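PDB 6T3T: 4-hydroxy-tetrahydrodipicolinate synthase from Methylacidiphilum fumariolicum SolV, which probably catalyses the condensation of pyruvate with aspartate beta-semialdehyde to 4-hydroxy-tetrahydrodipicolinate, a step of lysine biosynthesis. Local coordinates for residues E55-E58 and L59-T63; A85-L88 and T89-E93; E153-K156 and N157-G160. One frame throughout, in Å; residues are numbered along the deposited sequence.

Overall arrangement
All three contacts are local; contacts 1 and 2 lie within helices round a closed eight-stranded parallel beta/alpha barrel, and contact 3 leads from such a helix into a barrel strand. They follow one another along the chain without nesting or crossing. Contact 1 lies within helix 53-67, which connects strands 38-40 and 72-76. Contact 2 lies within helix 82-95, the next crossover, between strands 72-76 and 99-103. These two helices are neighbours and their contacts touch: Ile57 packs on Glu91 and Leu88, and His56 on Leu88. Farther along, contact 3 closes a tight turn from helix 145-154 into strand 158-163. Its centre is about 17 Å from that of contact 2.

Contact 1 (E55-E58 and L59-T63); sequences EHIE and LVRLT
Glu58 and Arg61 form a salt bridge across one turn of helix 53-67. Arg61 NH2 donates to Glu58 OE1 at 2.7 Å, and the bond is nearly straight at 165°. The carboxylate oxygen lies close to the guanidinium plane, although the two flat groups are turned 46° from each other. Arg61 NE adds a weak, longer bond to the same oxygen. Glu58 reaches its partner because CG stands anti to the backbone N (chi1 -170°) and the chain then bends at chi2, while Arg61 bends back at chi3.

Van der Waals contacts flank the pair. Ile57 CG2 sits over one face of the guanidinium, 3.6 Å from Arg61 NH2. On the other branch of the carboxylate, Glu58 OE2 lies 3.7 Å from Leu62 CG, and the nonpolar Glu58 CG meets Leu62 CD1. Leu62 itself packs onto helix 21-32.

Backbone bonds of the alpha-helix run beneath these side chains, among them Leu59 N to Glu55 O at 2.9 Å and Leu62 N to Glu58 O at 2.8 Å. Leu59 O is gripped twice, by the backbone Thr63 N and by the hydroxyl, Thr63 OG1 lying 2.8 Å from Leu59 O; the two come from opposite faces of its carbonyl plane. On the buried side of the helix, His56 NE2 is bonded to Gly76 O and ties the helix to the following barrel strand.

The two opposite charges probably offset each other largely within the helix, with Arg21 only a weak, distant partner of OE2, and the isoleucine methyl over the guanidinium probably helps to hold its plane.

Contact 2 (A85-L88 and T89-E93); sequences AIHL and TKEAE
Thr89 and Ala85 are joined by two hydrogen bonds within helix 82-95, the alpha-helix of a beta-alpha-beta crossover between barrel strands 72-76 and 99-103. Thr89 N donates to Ala85 O at 2.8 Å, as expected of the helix, and the hydroxyl of the same residue folds back to give a second bond, OG1 to Ala85 O, also 2.8 Å. The two donors approach the carbonyl from opposite faces of its plane. The hydroxyl is brought there by chi1 of -60°, which sets OG1 anti to the carbonyl carbon and beside its own N. Thr89 OG1 is also hydrogen-bonded to Thr77 OG1, in the loop after strand 72-76. A valine here would remove the hydroxyl, and would probably leave Ala85 O with the backbone N-H alone of its two donors and Thr77 without this mate on the helix.

Other backbone bonds continue the helix, such as Lys90 N to Ile86 O at 2.9 Å and Ala92 N to Leu88 O at 3.0 Å.

Hydrophobic contact is made by Ile86 and Lys90, whose side chains run alongside each other in the same direction. Ile86 CG2 lies against the aliphatic part of Lys90, 3.7 Å from CE, and both residues touch Ser125 of helix 112-125.

His87 and Glu91 meet one turn apart on the side toward helix 53-67, where the His87 ring also meets that of Tyr53. Glu91 bends at chi2, its carboxylate plane turned 39° from the imidazole. Its methylene makes a CH-pi contact over one face of the ring, with Glu91 CG 4.2 Å from the centroid of the His87 ring and 18° off its normal.

Contact 3 (E153-K156 and N157-G160); sequences EKNK and NIVG
Asn155 and Ile158 close a type I beta turn, with Ile158 N donating to Asn155 O at 3.1 Å. The N-H points well at the oxygen (165°), but the donor stands above the carbonyl plane. Beside this bond the two side chains lie together, pointing the same way, and Ile158 CD1 rests 3.5 Å from Asn155 CB.

A water spans the turn, donating to Asn155 OD1 at 3.2 Å and to Asn157 OD1 at 3.0 Å, so that the two amide oxygens are linked without touching. Asn157 takes chi1 of 54°, with CG between its backbone N and carbonyl carbon, which turns OD1 back toward Asn155. The amide nitrogens are held from outside: Asn155 ND2 bonds to Leu151 O and Ser120 OG, and Asn157 ND2 to the carbonyls of Ala123 and Leu128.

Asn155 is the first residue to leave helical geometry after helix 145-154, and the turn redirects the chain into strand 158-163, which farther on bears the predicted Schiff-base residue Lys162. Ile158 packs between the end of helix 145-154, Ala123 of helix 112-125 and Leu132 of strand 130-134, while Val159 is backbone-bonded to Ile130 and Ser183 of the flanking strands.

Contact 1 (E55-E58 and L59-T63)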
loop_
_atom_site.group_PDB
_atom_site.type_symbol
_atom_site.label_atom_id
_atom_site.label_comp_id
_atom_site.label_asym_id
_atom_site.label_seq_id
_atom_site.Cartn_x
_atom_site.Cartn_y
_atom_site.Cartn_z
ATOM N N GLU A 55 -25.650 -0.105 27.184
ATOM C CA GLU A 55 -26.295 0.154 25.909
ATOM C C GLU A 55 -26.036 -0.997 24.932
ATOM O O GLU A 55 -26.948 -1.416 24.220
ATOM C CB GLU A 55 -25.810 1.474 25.323
ATOM C CG GLU A 55 -26.571 2.652 25.853
ATOM C CD GLU A 55 -25.945 3.953 25.456
ATOM O OE1 GLU A 55 -24.707 4.018 25.375
ATOM O OE2 GLU A 55 -26.691 4.913 25.204
ATOM N N HIS A 56 -24.804 -1.528 24.899
ATOM C CA HIS A 56 -24.474 -2.680 24.052
ATOM C C HIS A 56 -25.387 -3.867 24.353
ATOM O O HIS A 56 -25.923 -4.513 23.447
ATOM C CB HIS A 56 -23.014 -3.086 24.264
ATOM C CG HIS A 56 -22.455 -3.977 23.194
ATOM N ND1 HIS A 56 -21.347 -3.632 22.444
ATOM C CD2 HIS A 56 -22.836 -5.202 22.757
ATOM C CE1 HIS A 56 -21.071 -4.610 21.595
ATOM N NE2 HIS A 56 -21.961 -5.571 21.764
ATOM N N ILE A 57 -25.562 -4.168 25.636
ATOM C CA ILE A 57 -26.412 -5.278 26.036
ATOM C C ILE A 57 -27.860 -4.980 25.686
ATOM O O ILE A 57 -28.573 -5.850 25.179
ATOM C CB ILE A 57 -26.244 -5.559 27.545
ATOM C CG1 ILE A 57 -24.788 -5.902 27.859
ATOM C CG2 ILE A 57 -27.155 -6.693 27.981
ATOM C CD1 ILE A 57 -24.193 -6.894 26.912
ATOM N N GLU A 58 -28.304 -3.739 25.905
ATOM C CA GLU A 58 -29.707 -3.386 25.675
ATOM C C GLU A 58 -30.097 -3.431 24.197
ATOM O O GLU A 58 -31.219 -3.831 23.864
ATOM C CB GLU A 58 -30.008 -2.002 26.245
ATOM C CG GLU A 58 -31.490 -1.667 26.253
ATOM C CD GLU A 58 -32.307 -2.611 27.148
ATOM O OE1 GLU A 58 -31.733 -3.231 28.079
ATOM O OE2 GLU A 58 -33.530 -2.726 26.923
ATOM N N LEU A 59 -29.218 -2.995 23.299
ATOM C CA LEU A 59 -29.552 -3.058 21.877
ATOM C C LEU A 59 -29.715 -4.500 21.431
ATOM O O LEU A 59 -30.654 -4.827 20.686
ATOM C CB LEU A 59 -28.470 -2.367 21.042
ATOM C CG LEU A 59 -28.665 -0.880 20.725
ATOM C CD1 LEU A 59 -27.323 -0.212 20.492
ATOM C CD2 LEU A 59 -29.589 -0.663 19.505
ATOM N N VAL A 60 -28.864 -5.395 21.945
ATOM C CA VAL A 60 -28.996 -6.797 21.574
ATOM C C VAL A 60 -30.279 -7.382 22.149
ATOM O O VAL A 60 -31.002 -8.121 21.467
ATOM C CB VAL A 60 -27.764 -7.589 22.026
ATOM C CG1 VAL A 60 -27.967 -9.105 21.745
ATOM C CG2 VAL A 60 -26.567 -7.049 21.314
ATOM N N ARG A 61 -30.608 -7.019 23.384
ATOM C CA ARG A 61 -31.828 -7.521 24.002
ATOM C C ARG A 61 -33.063 -7.006 23.279
ATOM O O ARG A 61 -34.008 -7.766 23.035
ATOM C CB ARG A 61 -31.877 -7.142 25.483
ATOM C CG ARG A 61 -32.911 -7.930 26.276
ATOM C CD ARG A 61 -32.543 -7.915 27.740
ATOM N NE ARG A 61 -31.888 -6.657 28.052
ATOM C CZ ARG A 61 -30.863 -6.529 28.892
ATOM N NH1 ARG A 61 -30.344 -7.604 29.490
ATOM N NH2 ARG A 61 -30.341 -5.323 29.098
ATOM N N LEU A 62 -33.089 -5.704 22.969
ATOM C CA LEU A 62 -34.233 -5.132 22.266
ATOM C C LEU A 62 -34.436 -5.790 20.917
ATOM O O LEU A 62 -35.570 -6.084 20.527
ATOM C CB LEU A 62 -34.028 -3.640 22.055
ATOM C CG LEU A 62 -34.290 -2.778 23.267
ATOM C CD1 LEU A 62 -33.619 -1.425 23.040
ATOM C CD2 LEU A 62 -35.793 -2.650 23.484
ATOM N N THR A 63 -33.339 -6.002 20.182
ATOM C CA THR A 63 -33.411 -6.678 18.897
ATOM C C THR A 63 -34.010 -8.072 19.057
ATOM O O THR A 63 -34.908 -8.453 18.307
ATOM C CB THR A 63 -32.022 -6.739 18.249
ATOM O OG1 THR A 63 -31.497 -5.410 18.096
ATOM C CG2 THR A 63 -32.092 -7.422 16.882
#

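Contact 2 (A85-L88 and T89-E93)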
loop_
_atom_site.group_PDB
_atom_site.type_symbol
_atom_site.label_atom_id
_atom_site.label_comp_id
_atom_site.label_asym_id
_atom_site.label_seq_id
_atom_site.Cartn_x
_atom_site.Cartn_y
_atom_site.Cartn_z
ATOM N N ALA A 85 -14.399 -9.985 24.943
ATOM C CA ALA A 85 -15.173 -10.668 23.910
ATOM C C ALA A 85 -15.889 -11.888 24.486
ATOM O O ALA A 85 -17.036 -12.171 24.136
ATOM C CB ALA A 85 -14.264 -11.070 22.737
ATOM N N ILE A 86 -15.216 -12.631 25.361
ATOM C CA ILE A 86 -15.855 -13.766 26.022
ATOM C C ILE A 86 -17.052 -13.294 26.835
ATOM O O ILE A 86 -18.154 -13.850 26.741
ATOM C CB ILE A 86 -14.827 -14.507 26.895
ATOM C CG1 ILE A 86 -13.889 -15.335 26.015
ATOM C CG2 ILE A 86 -15.528 -15.348 27.992
ATOM C CD1 ILE A 86 -12.690 -15.906 26.794
ATOM N N HIS A 87 -16.872 -12.218 27.595
ATOM C CA HIS A 87 -17.954 -11.720 28.438
ATOM C C HIS A 87 -19.128 -11.259 27.594
ATOM O O HIS A 87 -20.272 -11.649 27.845
ATOM C CB HIS A 87 -17.445 -10.587 29.335
ATOM C CG HIS A 87 -18.499 -9.990 30.221
ATOM N ND1 HIS A 87 -19.039 -10.663 31.299
ATOM C CD2 HIS A 87 -19.118 -8.784 30.186
ATOM C CE1 HIS A 87 -19.943 -9.897 31.887
ATOM N NE2 HIS A 87 -20.013 -8.755 31.229
ATOM N N LEU A 88 -18.850 -10.472 26.546
ATOM C CA LEU A 88 -19.896 -10.023 25.625
ATOM C C LEU A 88 -20.588 -11.203 24.962
ATOM O O LEU A 88 -21.818 -11.217 24.830
ATOM C CB LEU A 88 -19.298 -9.113 24.530
ATOM C CG LEU A 88 -18.988 -7.687 24.978
ATOM C CD1 LEU A 88 -18.203 -6.895 23.897
ATOM C CD2 LEU A 88 -20.288 -6.983 25.408
ATOM N N THR A 89 -19.827 -12.212 24.550
ATOM C CA THR A 89 -20.467 -13.352 23.900
ATOM C C THR A 89 -21.363 -14.106 24.872
ATOM O O THR A 89 -22.473 -14.519 24.517
ATOM C CB THR A 89 -19.417 -14.282 23.303
ATOM O OG1 THR A 89 -18.651 -13.548 22.340
ATOM C CG2 THR A 89 -20.094 -15.478 22.622
ATOM N N LYS A 90 -20.919 -14.273 26.114
ATOM C CA LYS A 90 -21.762 -14.983 27.063
ATOM C C LYS A 90 -23.030 -14.202 27.344
ATOM O O LYS A 90 -24.111 -14.786 27.460
ATOM C CB LYS A 90 -20.985 -15.254 28.337
ATOM C CG LYS A 90 -20.026 -16.435 28.166
ATOM C CD LYS A 90 -18.909 -16.398 29.195
ATOM C CE LYS A 90 -18.130 -17.687 29.197
ATOM N NZ LYS A 90 -18.122 -18.279 30.564
ATOM N N GLU A 91 -22.930 -12.876 27.410
ATOM C CA GLU A 91 -24.133 -12.088 27.620
ATOM C C GLU A 91 -25.109 -12.249 26.467
ATOM O O GLU A 91 -26.325 -12.364 26.687
ATOM C CB GLU A 91 -23.776 -10.624 27.841
ATOM C CG GLU A 91 -23.040 -10.411 29.142
ATOM C CD GLU A 91 -23.856 -10.872 30.347
ATOM O OE1 GLU A 91 -25.070 -10.575 30.398
ATOM O OE2 GLU A 91 -23.278 -11.550 31.237
ATOM N N ALA A 92 -24.599 -12.304 25.233
ATOM C CA ALA A 92 -25.486 -12.503 24.090
ATOM C C ALA A 92 -26.152 -13.865 24.149
ATOM O O ALA A 92 -27.316 -14.019 23.755
ATOM C CB ALA A 92 -24.711 -12.356 22.776
ATOM N N GLU A 93 -25.397 -14.882 24.552
ATOM C CA GLU A 93 -25.978 -16.203 24.710
ATOM C C GLU A 93 -27.082 -16.194 25.772
ATOM O O GLU A 93 -28.164 -16.754 25.555
ATOM C CB GLU A 93 -24.876 -17.202 25.049
ATOM C CG GLU A 93 -25.371 -18.633 25.100
ATOM C CD GLU A 93 -24.260 -19.620 25.371
ATOM O OE1 GLU A 93 -23.096 -19.193 25.516
ATOM O OE2 GLU A 93 -24.531 -20.838 25.432
#

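Contact 3 (E153-K156 and N157-G160)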
loop_
_atom_site.group_PDB
_atom_site.type_symbol
_atom_site.label_atom_id
_atom_site.label_comp_id
_atom_site.label_asym_id
_atom_site.label_seq_id
_atom_site.Cartn_x
_atom_site.Cartn_y
_atom_site.Cartn_z
ATOM N N GLU A 153 -10.773 -26.328 11.952
ATOM C CA GLU A 153 -10.377 -27.676 12.354
ATOM C C GLU A 153 -10.608 -27.891 13.844
ATOM O O GLU A 153 -11.088 -28.953 14.255
ATOM C CB GLU A 153 -8.909 -27.939 12.011
ATOM C CG GLU A 153 -8.619 -28.207 10.530
ATOM C CD GLU A 153 -7.126 -28.143 10.216
ATOM O OE1 GLU A 153 -6.340 -27.854 11.144
ATOM O OE2 GLU A 153 -6.726 -28.369 9.054
ATOM N N LYS A 154 -10.327 -26.877 14.665
ATOM C CA LYS A 154 -10.301 -27.061 16.111
ATOM C C LYS A 154 -11.541 -26.547 16.829
ATOM O O LYS A 154 -11.734 -26.877 17.997
ATOM C CB LYS A 154 -9.078 -26.346 16.693
ATOM C CG LYS A 154 -8.400 -27.085 17.852
ATOM C CD LYS A 154 -7.308 -28.033 17.327
ATOM C CE LYS A 154 -6.176 -27.266 16.671
ATOM N NZ LYS A 154 -5.578 -28.034 15.538
ATOM N N ASN A 155 -12.415 -25.812 16.158
ATOM C CA ASN A 155 -13.561 -25.202 16.824
ATOM C C ASN A 155 -14.752 -25.424 15.899
ATOM O O ASN A 155 -14.945 -24.669 14.943
ATOM C CB ASN A 155 -13.343 -23.715 17.079
ATOM C CG ASN A 155 -12.093 -23.426 17.889
ATOM O OD1 ASN A 155 -12.080 -23.576 19.120
ATOM N ND2 ASN A 155 -11.036 -22.996 17.209
ATOM N N LYS A 156 -15.528 -26.462 16.175
ATOM C CA LYS A 156 -16.653 -26.833 15.339
ATOM C C LYS A 156 -17.772 -25.791 15.325
ATOM O O LYS A 156 -18.629 -25.838 14.432
ATOM C CB LYS A 156 -17.114 -28.230 15.774
ATOM C CG LYS A 156 -18.537 -28.575 15.526
ATOM C CD LYS A 156 -19.000 -29.517 16.621
ATOM C CE LYS A 156 -19.735 -28.762 17.688
ATOM N NZ LYS A 156 -20.165 -29.705 18.742
ATOM N N ASN A 157 -17.832 -24.886 16.303
ATOM C CA ASN A 157 -18.843 -23.830 16.283
ATOM C C ASN A 157 -18.414 -22.564 15.508
ATOM O O ASN A 157 -19.179 -21.589 15.450
ATOM C CB ASN A 157 -19.268 -23.433 17.700
ATOM C CG ASN A 157 -18.093 -23.046 18.578
ATOM O OD1 ASN A 157 -16.989 -23.566 18.428
ATOM N ND2 ASN A 157 -18.327 -22.124 19.481
ATOM N N ILE A 158 -17.250 -22.554 14.873
ATOM C CA ILE A 158 -16.898 -21.475 13.950
ATOM C C ILE A 158 -17.382 -21.881 12.552
ATOM O O ILE A 158 -16.744 -22.688 11.878
ATOM C CB ILE A 158 -15.388 -21.189 13.971
ATOM C CG1 ILE A 158 -14.965 -20.791 15.402
ATOM C CG2 ILE A 158 -15.027 -20.130 12.906
ATOM C CD1 ILE A 158 -13.493 -20.516 15.556
ATOM N N VAL A 159 -18.468 -21.260 12.087
ATOM C CA VAL A 159 -19.258 -21.757 10.968
ATOM C C VAL A 159 -19.139 -20.884 9.727
ATOM O O VAL A 159 -19.736 -21.218 8.702
ATOM C CB VAL A 159 -20.745 -21.907 11.352
ATOM C CG1 VAL A 159 -20.933 -23.039 12.370
ATOM C CG2 VAL A 159 -21.305 -20.605 11.918
ATOM N N GLY A 160 -18.441 -19.756 9.793
ATOM C CA GLY A 160 -18.330 -18.910 8.622
ATOM C C GLY A 160 -17.528 -17.667 8.939
ATOM O O GLY A 160 -17.008 -17.504 10.044
HETATM O O HOH W 1 -14.875 -24.597 20.304
#